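Local coordinates for protein trans-4-hydroxy-L-proline dehydratase (Clostridioides difficile 70-100-2010, PDB 6VXC) that dehydrates trans-4-hydroxy-L-proline to (S)-1-pyrroline-5-carboxylate by glycyl radical chemistry during anaerobic breakdown of hydroxyproline, at residues Tyr103-Glu115 / His135-Arg149. Residues are numbered along the deposited sequence; the frame is centred on the assembly and turned at random.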
loop_
_atom_site.group_PDB
_atom_site.type_symbol
_atom_site.label_atom_id
_atom_site.label_comp_id
_atom_site.label_asym_id
_atom_site.label_seq_id
_atom_site.Cartn_x
_atom_site.Cartn_y
_atom_site.Cartn_z
ATOM N N TYR A 103 13.759 -1.129 12.801
ATOM C CA TYR A 103 12.761 -1.812 13.618
ATOM C C TYR A 103 13.234 -3.234 13.914
ATOM O O TYR A 103 12.671 -4.210 13.413
ATOM C CB TYR A 103 11.404 -1.790 12.910
ATOM C CG TYR A 103 10.907 -0.375 12.608
ATOM C CD1 TYR A 103 11.395 0.333 11.518
ATOM C CD2 TYR A 103 9.987 0.256 13.433
ATOM C CE1 TYR A 103 10.971 1.619 11.243
ATOM C CE2 TYR A 103 9.548 1.564 13.155
ATOM C CZ TYR A 103 10.047 2.233 12.055
ATOM O OH TYR A 103 9.639 3.532 11.755
ATOM N N PRO A 104 14.268 -3.384 14.751
ATOM C CA PRO A 104 14.834 -4.724 15.003
ATOM C C PRO A 104 13.913 -5.660 15.777
ATOM O O PRO A 104 14.165 -6.870 15.782
ATOM C CB PRO A 104 16.105 -4.417 15.800
ATOM C CG PRO A 104 15.813 -3.116 16.484
ATOM C CD PRO A 104 14.967 -2.334 15.509
ATOM N N GLU A 105 12.843 -5.157 16.401
ATOM C CA GLU A 105 11.858 -6.056 16.989
ATOM C C GLU A 105 11.108 -6.851 15.930
ATOM O O GLU A 105 10.488 -7.871 16.256
ATOM C CB GLU A 105 10.860 -5.287 17.853
ATOM C CG GLU A 105 10.002 -4.280 17.079
ATOM C CD GLU A 105 10.585 -2.890 17.113
ATOM O OE1 GLU A 105 10.003 -2.030 17.812
ATOM O OE2 GLU A 105 11.649 -2.672 16.499
ATOM N N ILE A 106 11.116 -6.371 14.689
ATOM C CA ILE A 106 10.454 -7.031 13.574
ATOM C C ILE A 106 11.495 -7.743 12.725
ATOM O O ILE A 106 11.405 -8.950 12.503
ATOM C CB ILE A 106 9.663 -6.022 12.722
ATOM C CG1 ILE A 106 8.587 -5.334 13.564
ATOM C CG2 ILE A 106 9.044 -6.722 11.502
ATOM C CD1 ILE A 106 7.968 -4.131 12.861
ATOM N N CYS A 107 12.480 -6.996 12.237
ATOM C CA CYS A 107 13.569 -7.541 11.428
ATOM C C CYS A 107 14.866 -6.907 11.901
ATOM O O CYS A 107 15.094 -5.709 11.704
ATOM C CB CYS A 107 13.362 -7.295 9.930
ATOM S SG CYS A 107 14.702 -7.973 8.916
ATOM N N CYS A 108 15.703 -7.715 12.527
ATOM C CA CYS A 108 17.017 -7.290 12.967
ATOM C C CYS A 108 17.989 -7.622 11.848
ATOM O O CYS A 108 18.317 -8.790 11.639
ATOM C CB CYS A 108 17.391 -7.993 14.266
ATOM S SG CYS A 108 19.018 -7.574 14.842
ATOM N N HIS A 109 18.429 -6.609 11.114
ATOM C CA HIS A 109 19.224 -6.867 9.919
ATOM C C HIS A 109 20.551 -7.531 10.265
ATOM O O HIS A 109 21.097 -7.344 11.353
ATOM C CB HIS A 109 19.494 -5.567 9.163
ATOM C CG HIS A 109 18.263 -4.953 8.583
ATOM N ND1 HIS A 109 17.714 -3.787 9.067
ATOM C CD2 HIS A 109 17.457 -5.361 7.576
ATOM C CE1 HIS A 109 16.626 -3.500 8.377
ATOM N NE2 HIS A 109 16.447 -4.441 7.469
ATOM N N THR A 110 21.040 -8.355 9.340
ATOM C CA THR A 110 22.412 -8.835 9.398
ATOM C C THR A 110 23.358 -7.745 8.901
ATOM O O THR A 110 22.954 -6.793 8.221
ATOM C CB THR A 110 22.604 -10.090 8.545
ATOM O OG1 THR A 110 22.450 -9.747 7.164
ATOM C CG2 THR A 110 21.594 -11.159 8.905
ATOM N N MET A 111 24.643 -7.898 9.231
ATOM C CA MET A 111 25.625 -6.960 8.702
ATOM C C MET A 111 25.680 -7.033 7.183
ATOM O O MET A 111 25.954 -6.024 6.523
ATOM C CB MET A 111 26.995 -7.214 9.332
ATOM C CG MET A 111 27.006 -7.065 10.860
ATOM S SD MET A 111 26.377 -5.493 11.500
ATOM C CE MET A 111 27.501 -4.335 10.721
ATOM N N GLU A 112 25.411 -8.208 6.604
ATOM C CA GLU A 112 25.333 -8.284 5.151
ATOM C C GLU A 112 24.144 -7.490 4.623
ATOM O O GLU A 112 24.247 -6.844 3.579
ATOM C CB GLU A 112 25.252 -9.733 4.671
ATOM C CG GLU A 112 25.300 -9.815 3.145
ATOM C CD GLU A 112 25.051 -11.204 2.580
ATOM O OE1 GLU A 112 24.767 -12.137 3.364
ATOM O OE2 GLU A 112 25.162 -11.362 1.343
ATOM N N ASP A 113 23.000 -7.545 5.315
ATOM C CA ASP A 113 21.859 -6.722 4.932
ATOM C C ASP A 113 22.258 -5.260 4.820
ATOM O O ASP A 113 21.904 -4.576 3.854
ATOM C CB ASP A 113 20.718 -6.865 5.944
ATOM C CG ASP A 113 19.972 -8.176 5.826
ATOM O OD1 ASP A 113 19.919 -8.760 4.732
ATOM O OD2 ASP A 113 19.402 -8.610 6.845
ATOM N N LEU A 114 22.971 -4.754 5.825
ATOM C CA LEU A 114 23.385 -3.360 5.806
ATOM C C LEU A 114 24.289 -3.085 4.622
ATOM O O LEU A 114 24.148 -2.059 3.950
ATOM C CB LEU A 114 24.093 -3.001 7.107
ATOM C CG LEU A 114 23.232 -3.160 8.355
ATOM C CD1 LEU A 114 23.938 -2.583 9.575
ATOM C CD2 LEU A 114 21.868 -2.527 8.149
ATOM N N GLU A 115 25.211 -4.007 4.339
ATOM C CA GLU A 115 26.088 -3.863 3.184
ATOM C C GLU A 115 25.291 -3.823 1.882
ATOM O O GLU A 115 25.605 -3.052 0.971
ATOM C CB GLU A 115 27.105 -5.012 3.165
ATOM C CG GLU A 115 28.238 -4.871 2.153
ATOM C CD GLU A 115 29.331 -3.917 2.596
ATOM O OE1 GLU A 115 29.163 -3.249 3.643
ATOM O OE2 GLU A 115 30.361 -3.831 1.888
ATOM N N HIS A 135 24.754 -0.860 15.386
ATOM C CA HIS A 135 23.921 -2.007 15.048
ATOM C C HIS A 135 24.655 -3.308 15.346
ATOM O O HIS A 135 24.070 -4.253 15.885
ATOM C CB HIS A 135 23.504 -1.963 13.575
ATOM C CG HIS A 135 22.559 -3.056 13.201
ATOM N ND1 HIS A 135 21.226 -3.035 13.548
ATOM C CD2 HIS A 135 22.763 -4.237 12.577
ATOM C CE1 HIS A 135 20.641 -4.138 13.121
ATOM N NE2 HIS A 135 21.552 -4.886 12.524
ATOM N N LYS A 136 25.941 -3.372 14.991
ATOM C CA LYS A 136 26.709 -4.587 15.207
ATOM C C LYS A 136 26.902 -4.866 16.689
ATOM O O LYS A 136 26.787 -6.016 17.126
ATOM C CB LYS A 136 28.069 -4.483 14.519
ATOM C CG LYS A 136 28.886 -5.750 14.668
ATOM C CD LYS A 136 30.321 -5.571 14.226
ATOM C CE LYS A 136 30.967 -6.935 14.015
ATOM N NZ LYS A 136 32.446 -6.851 13.925
ATOM N N GLU A 137 27.178 -3.829 17.481
ATOM C CA GLU A 137 27.592 -4.027 18.864
ATOM C C GLU A 137 26.453 -3.961 19.867
ATOM O O GLU A 137 26.499 -4.659 20.884
ATOM C CB GLU A 137 28.642 -2.989 19.251
ATOM C CG GLU A 137 29.912 -3.061 18.446
ATOM C CD GLU A 137 30.908 -1.989 18.846
ATOM O OE1 GLU A 137 32.062 -2.048 18.368
ATOM O OE2 GLU A 137 30.544 -1.097 19.645
ATOM N N GLU A 138 25.437 -3.144 19.625
ATOM C CA GLU A 138 24.343 -3.008 20.575
ATOM C C GLU A 138 23.060 -3.700 20.135
ATOM O O GLU A 138 22.352 -4.257 20.977
ATOM C CB GLU A 138 24.039 -1.530 20.833
ATOM C CG GLU A 138 25.222 -0.648 21.201
ATOM C CD GLU A 138 25.966 -1.117 22.443
ATOM O OE1 GLU A 138 27.211 -0.976 22.466
ATOM O OE2 GLU A 138 25.311 -1.581 23.407
ATOM N N ILE A 139 22.727 -3.660 18.843
ATOM C CA ILE A 139 21.414 -4.087 18.365
ATOM C C ILE A 139 21.366 -5.587 18.104
ATOM O O ILE A 139 20.491 -6.281 18.627
ATOM C CB ILE A 139 21.004 -3.309 17.097
ATOM C CG1 ILE A 139 21.040 -1.800 17.353
ATOM C CG2 ILE A 139 19.602 -3.725 16.656
ATOM C CD1 ILE A 139 20.267 -1.365 18.570
ATOM N N ILE A 140 22.264 -6.088 17.253
ATOM C CA ILE A 140 22.243 -7.512 16.902
ATOM C C ILE A 140 22.343 -8.408 18.131
ATOM O O ILE A 140 21.543 -9.351 18.249
ATOM C CB ILE A 140 23.338 -7.817 15.865
ATOM C CG1 ILE A 140 22.966 -7.204 14.518
ATOM C CG2 ILE A 140 23.566 -9.312 15.737
ATOM C CD1 ILE A 140 23.957 -7.506 13.448
ATOM N N PRO A 141 23.273 -8.184 19.070
ATOM C CA PRO A 141 23.368 -9.081 20.227
ATOM C C PRO A 141 22.085 -9.152 21.023
ATOM O O PRO A 141 21.796 -10.200 21.605
ATOM C CB PRO A 141 24.520 -8.478 21.039
ATOM C CG PRO A 141 25.316 -7.715 20.052
ATOM C CD PRO A 141 24.317 -7.148 19.104
ATOM N N PHE A 142 21.292 -8.081 21.062
ATOM C CA PHE A 142 20.054 -8.114 21.829
ATOM C C PHE A 142 18.860 -8.604 21.009
ATOM O O PHE A 142 18.063 -9.403 21.508
ATOM C CB PHE A 142 19.767 -6.727 22.416
ATOM C CG PHE A 142 18.581 -6.698 23.341
ATOM C CD1 PHE A 142 18.720 -7.006 24.684
ATOM C CD2 PHE A 142 17.325 -6.376 22.862
ATOM C CE1 PHE A 142 17.630 -7.000 25.532
ATOM C CE2 PHE A 142 16.220 -6.365 23.708
ATOM C CZ PHE A 142 16.376 -6.675 25.048
ATOM N N TRP A 143 18.726 -8.168 19.755
ATOM C CA TRP A 143 17.489 -8.374 19.007
ATOM C C TRP A 143 17.515 -9.554 18.047
ATOM O O TRP A 143 16.445 -9.998 17.628
ATOM C CB TRP A 143 17.122 -7.112 18.213
ATOM C CG TRP A 143 16.689 -6.014 19.099
ATOM C CD1 TRP A 143 17.438 -4.950 19.521
ATOM C CD2 TRP A 143 15.407 -5.868 19.710
ATOM N NE1 TRP A 143 16.697 -4.153 20.347
ATOM C CE2 TRP A 143 15.446 -4.690 20.479
ATOM C CE3 TRP A 143 14.226 -6.614 19.672
ATOM C CZ2 TRP A 143 14.353 -4.244 21.205
ATOM C CZ3 TRP A 143 13.145 -6.174 20.399
ATOM C CH2 TRP A 143 13.215 -5.002 21.156
ATOM N N LYS A 144 18.681 -10.088 17.696
ATOM C CA LYS A 144 18.709 -11.183 16.723
ATOM C C LYS A 144 17.833 -12.354 17.165
ATOM O O LYS A 144 17.156 -12.973 16.339
ATOM C CB LYS A 144 20.149 -11.638 16.492
ATOM C CG LYS A 144 20.348 -12.753 15.476
ATOM C CD LYS A 144 21.845 -12.951 15.219
ATOM C CE LYS A 144 22.124 -14.036 14.192
ATOM N NZ LYS A 144 21.507 -15.320 14.632
ATOM N N LYS A 145 17.839 -12.688 18.456
ATOM C CA LYS A 145 17.000 -13.784 18.920
ATOM C C LYS A 145 15.575 -13.338 19.230
ATOM O O LYS A 145 14.706 -14.193 19.421
ATOM C CB LYS A 145 17.611 -14.447 20.167
ATOM C CG LYS A 145 17.520 -13.603 21.432
ATOM C CD LYS A 145 18.139 -14.323 22.614
ATOM C CE LYS A 145 18.094 -13.477 23.868
ATOM N NZ LYS A 145 18.880 -14.083 24.986
ATOM N N ARG A 146 15.311 -12.032 19.274
ATOM C CA ARG A 146 13.988 -11.537 19.624
ATOM C C ARG A 146 13.128 -11.157 18.420
ATOM O O ARG A 146 11.902 -11.151 18.538
ATOM C CB ARG A 146 14.114 -10.327 20.560
ATOM C CG ARG A 146 14.605 -10.679 21.959
ATOM C CD ARG A 146 14.751 -9.436 22.832
ATOM N NE ARG A 146 14.889 -9.775 24.248
ATOM C CZ ARG A 146 16.026 -10.095 24.860
ATOM N NH1 ARG A 146 17.166 -10.107 24.193
ATOM N NH2 ARG A 146 16.013 -10.399 26.160
ATOM N N GLN A 147 13.729 -10.871 17.274
ATOM C CA GLN A 147 12.986 -10.370 16.119
ATOM C C GLN A 147 11.845 -11.299 15.715
ATOM O O GLN A 147 11.991 -12.521 15.700
ATOM C CB GLN A 147 13.942 -10.197 14.945
ATOM C CG GLN A 147 14.677 -11.475 14.580
ATOM C CD GLN A 147 15.671 -11.258 13.451
ATOM O OE1 GLN A 147 15.371 -10.568 12.474
ATOM N NE2 GLN A 147 16.877 -11.820 13.597
ATOM N N THR A 148 10.703 -10.711 15.345
ATOM C CA THR A 148 9.570 -11.541 14.945
ATOM C C THR A 148 9.844 -12.320 13.665
ATOM O O THR A 148 9.215 -13.353 13.446
ATOM C CB THR A 148 8.294 -10.707 14.747
ATOM O OG1 THR A 148 8.550 -9.643 13.828
ATOM C CG2 THR A 148 7.782 -10.145 16.074
ATOM N N ARG A 149 10.760 -11.858 12.816
ATOM C CA ARG A 149 10.981 -12.577 11.569
ATOM C C ARG A 149 11.449 -14.006 11.844
ATOM O O ARG A 149 11.058 -14.943 11.139
ATOM C CB ARG A 149 11.984 -11.845 10.674
ATOM C CG ARG A 149 12.075 -12.508 9.285
ATOM C CD ARG A 149 13.017 -11.841 8.294
ATOM N NE ARG A 149 12.804 -12.398 6.960
ATOM C CZ ARG A 149 13.302 -13.549 6.520
ATOM N NH1 ARG A 149 14.078 -14.284 7.307
ATOM N NH2 ARG A 149 13.010 -13.968 5.294
HETATM O O HOH W 1 10.305 -8.688 19.012
HETATM O O HOH W 2 16.691 -10.796 10.056
HETATM O O HOH W 3 19.102 -11.824 11.830
#
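Q147 OE1 is gripped by the backbone N of C108, 2.9 Å away, and by a water that also donates to C108 O. The N-H comes from above the amide plane of Q147. Q147 NE2 donates to K144 O in its own segment, on a lone pair, and to a second water, which also donates to C108 O. The amide is thus held from both ends. Q147 CG lies between its backbone N and carbonyl carbon (chi1 57°), and the chain beyond runs extended to C108.

Q147 also stands at the N-cap position of helix 148-155. The first two N-H groups of this helix are taken by the other segment: T148 N donates to E105 O and R149 N to I106 O, both at 3.0 Å. A third water joins E105 O to R146 O.

At the other end, H135 NE2 donates to H109 O at 2.8 Å. The bond is straight (180°) and lies in the imidazole plane, which helps to set the ring's rotation. M111 SD sits at the edge of this ring and packs on K136 CB, 3.6 Å away. T110 and D113 form a capping box at the start of helix 111-119.

Between these ends, C108 SG packs on I140 and W143 CB. P104 CG lies over the five-membered ring of W143, 3.9 Å from its centroid, a CH-pi contact. W143 NE1 hydrogen-bonds to T52 OG1 on helix 46-58.

This is structural packing in the pyruvate formate lyase-like part of the chain, away from the active-site residues. The 103-110 loop ties helices 129-143 and 148-155 to helix 111-119, while helix 46-58 packs alongside through M51, T52 and Y55.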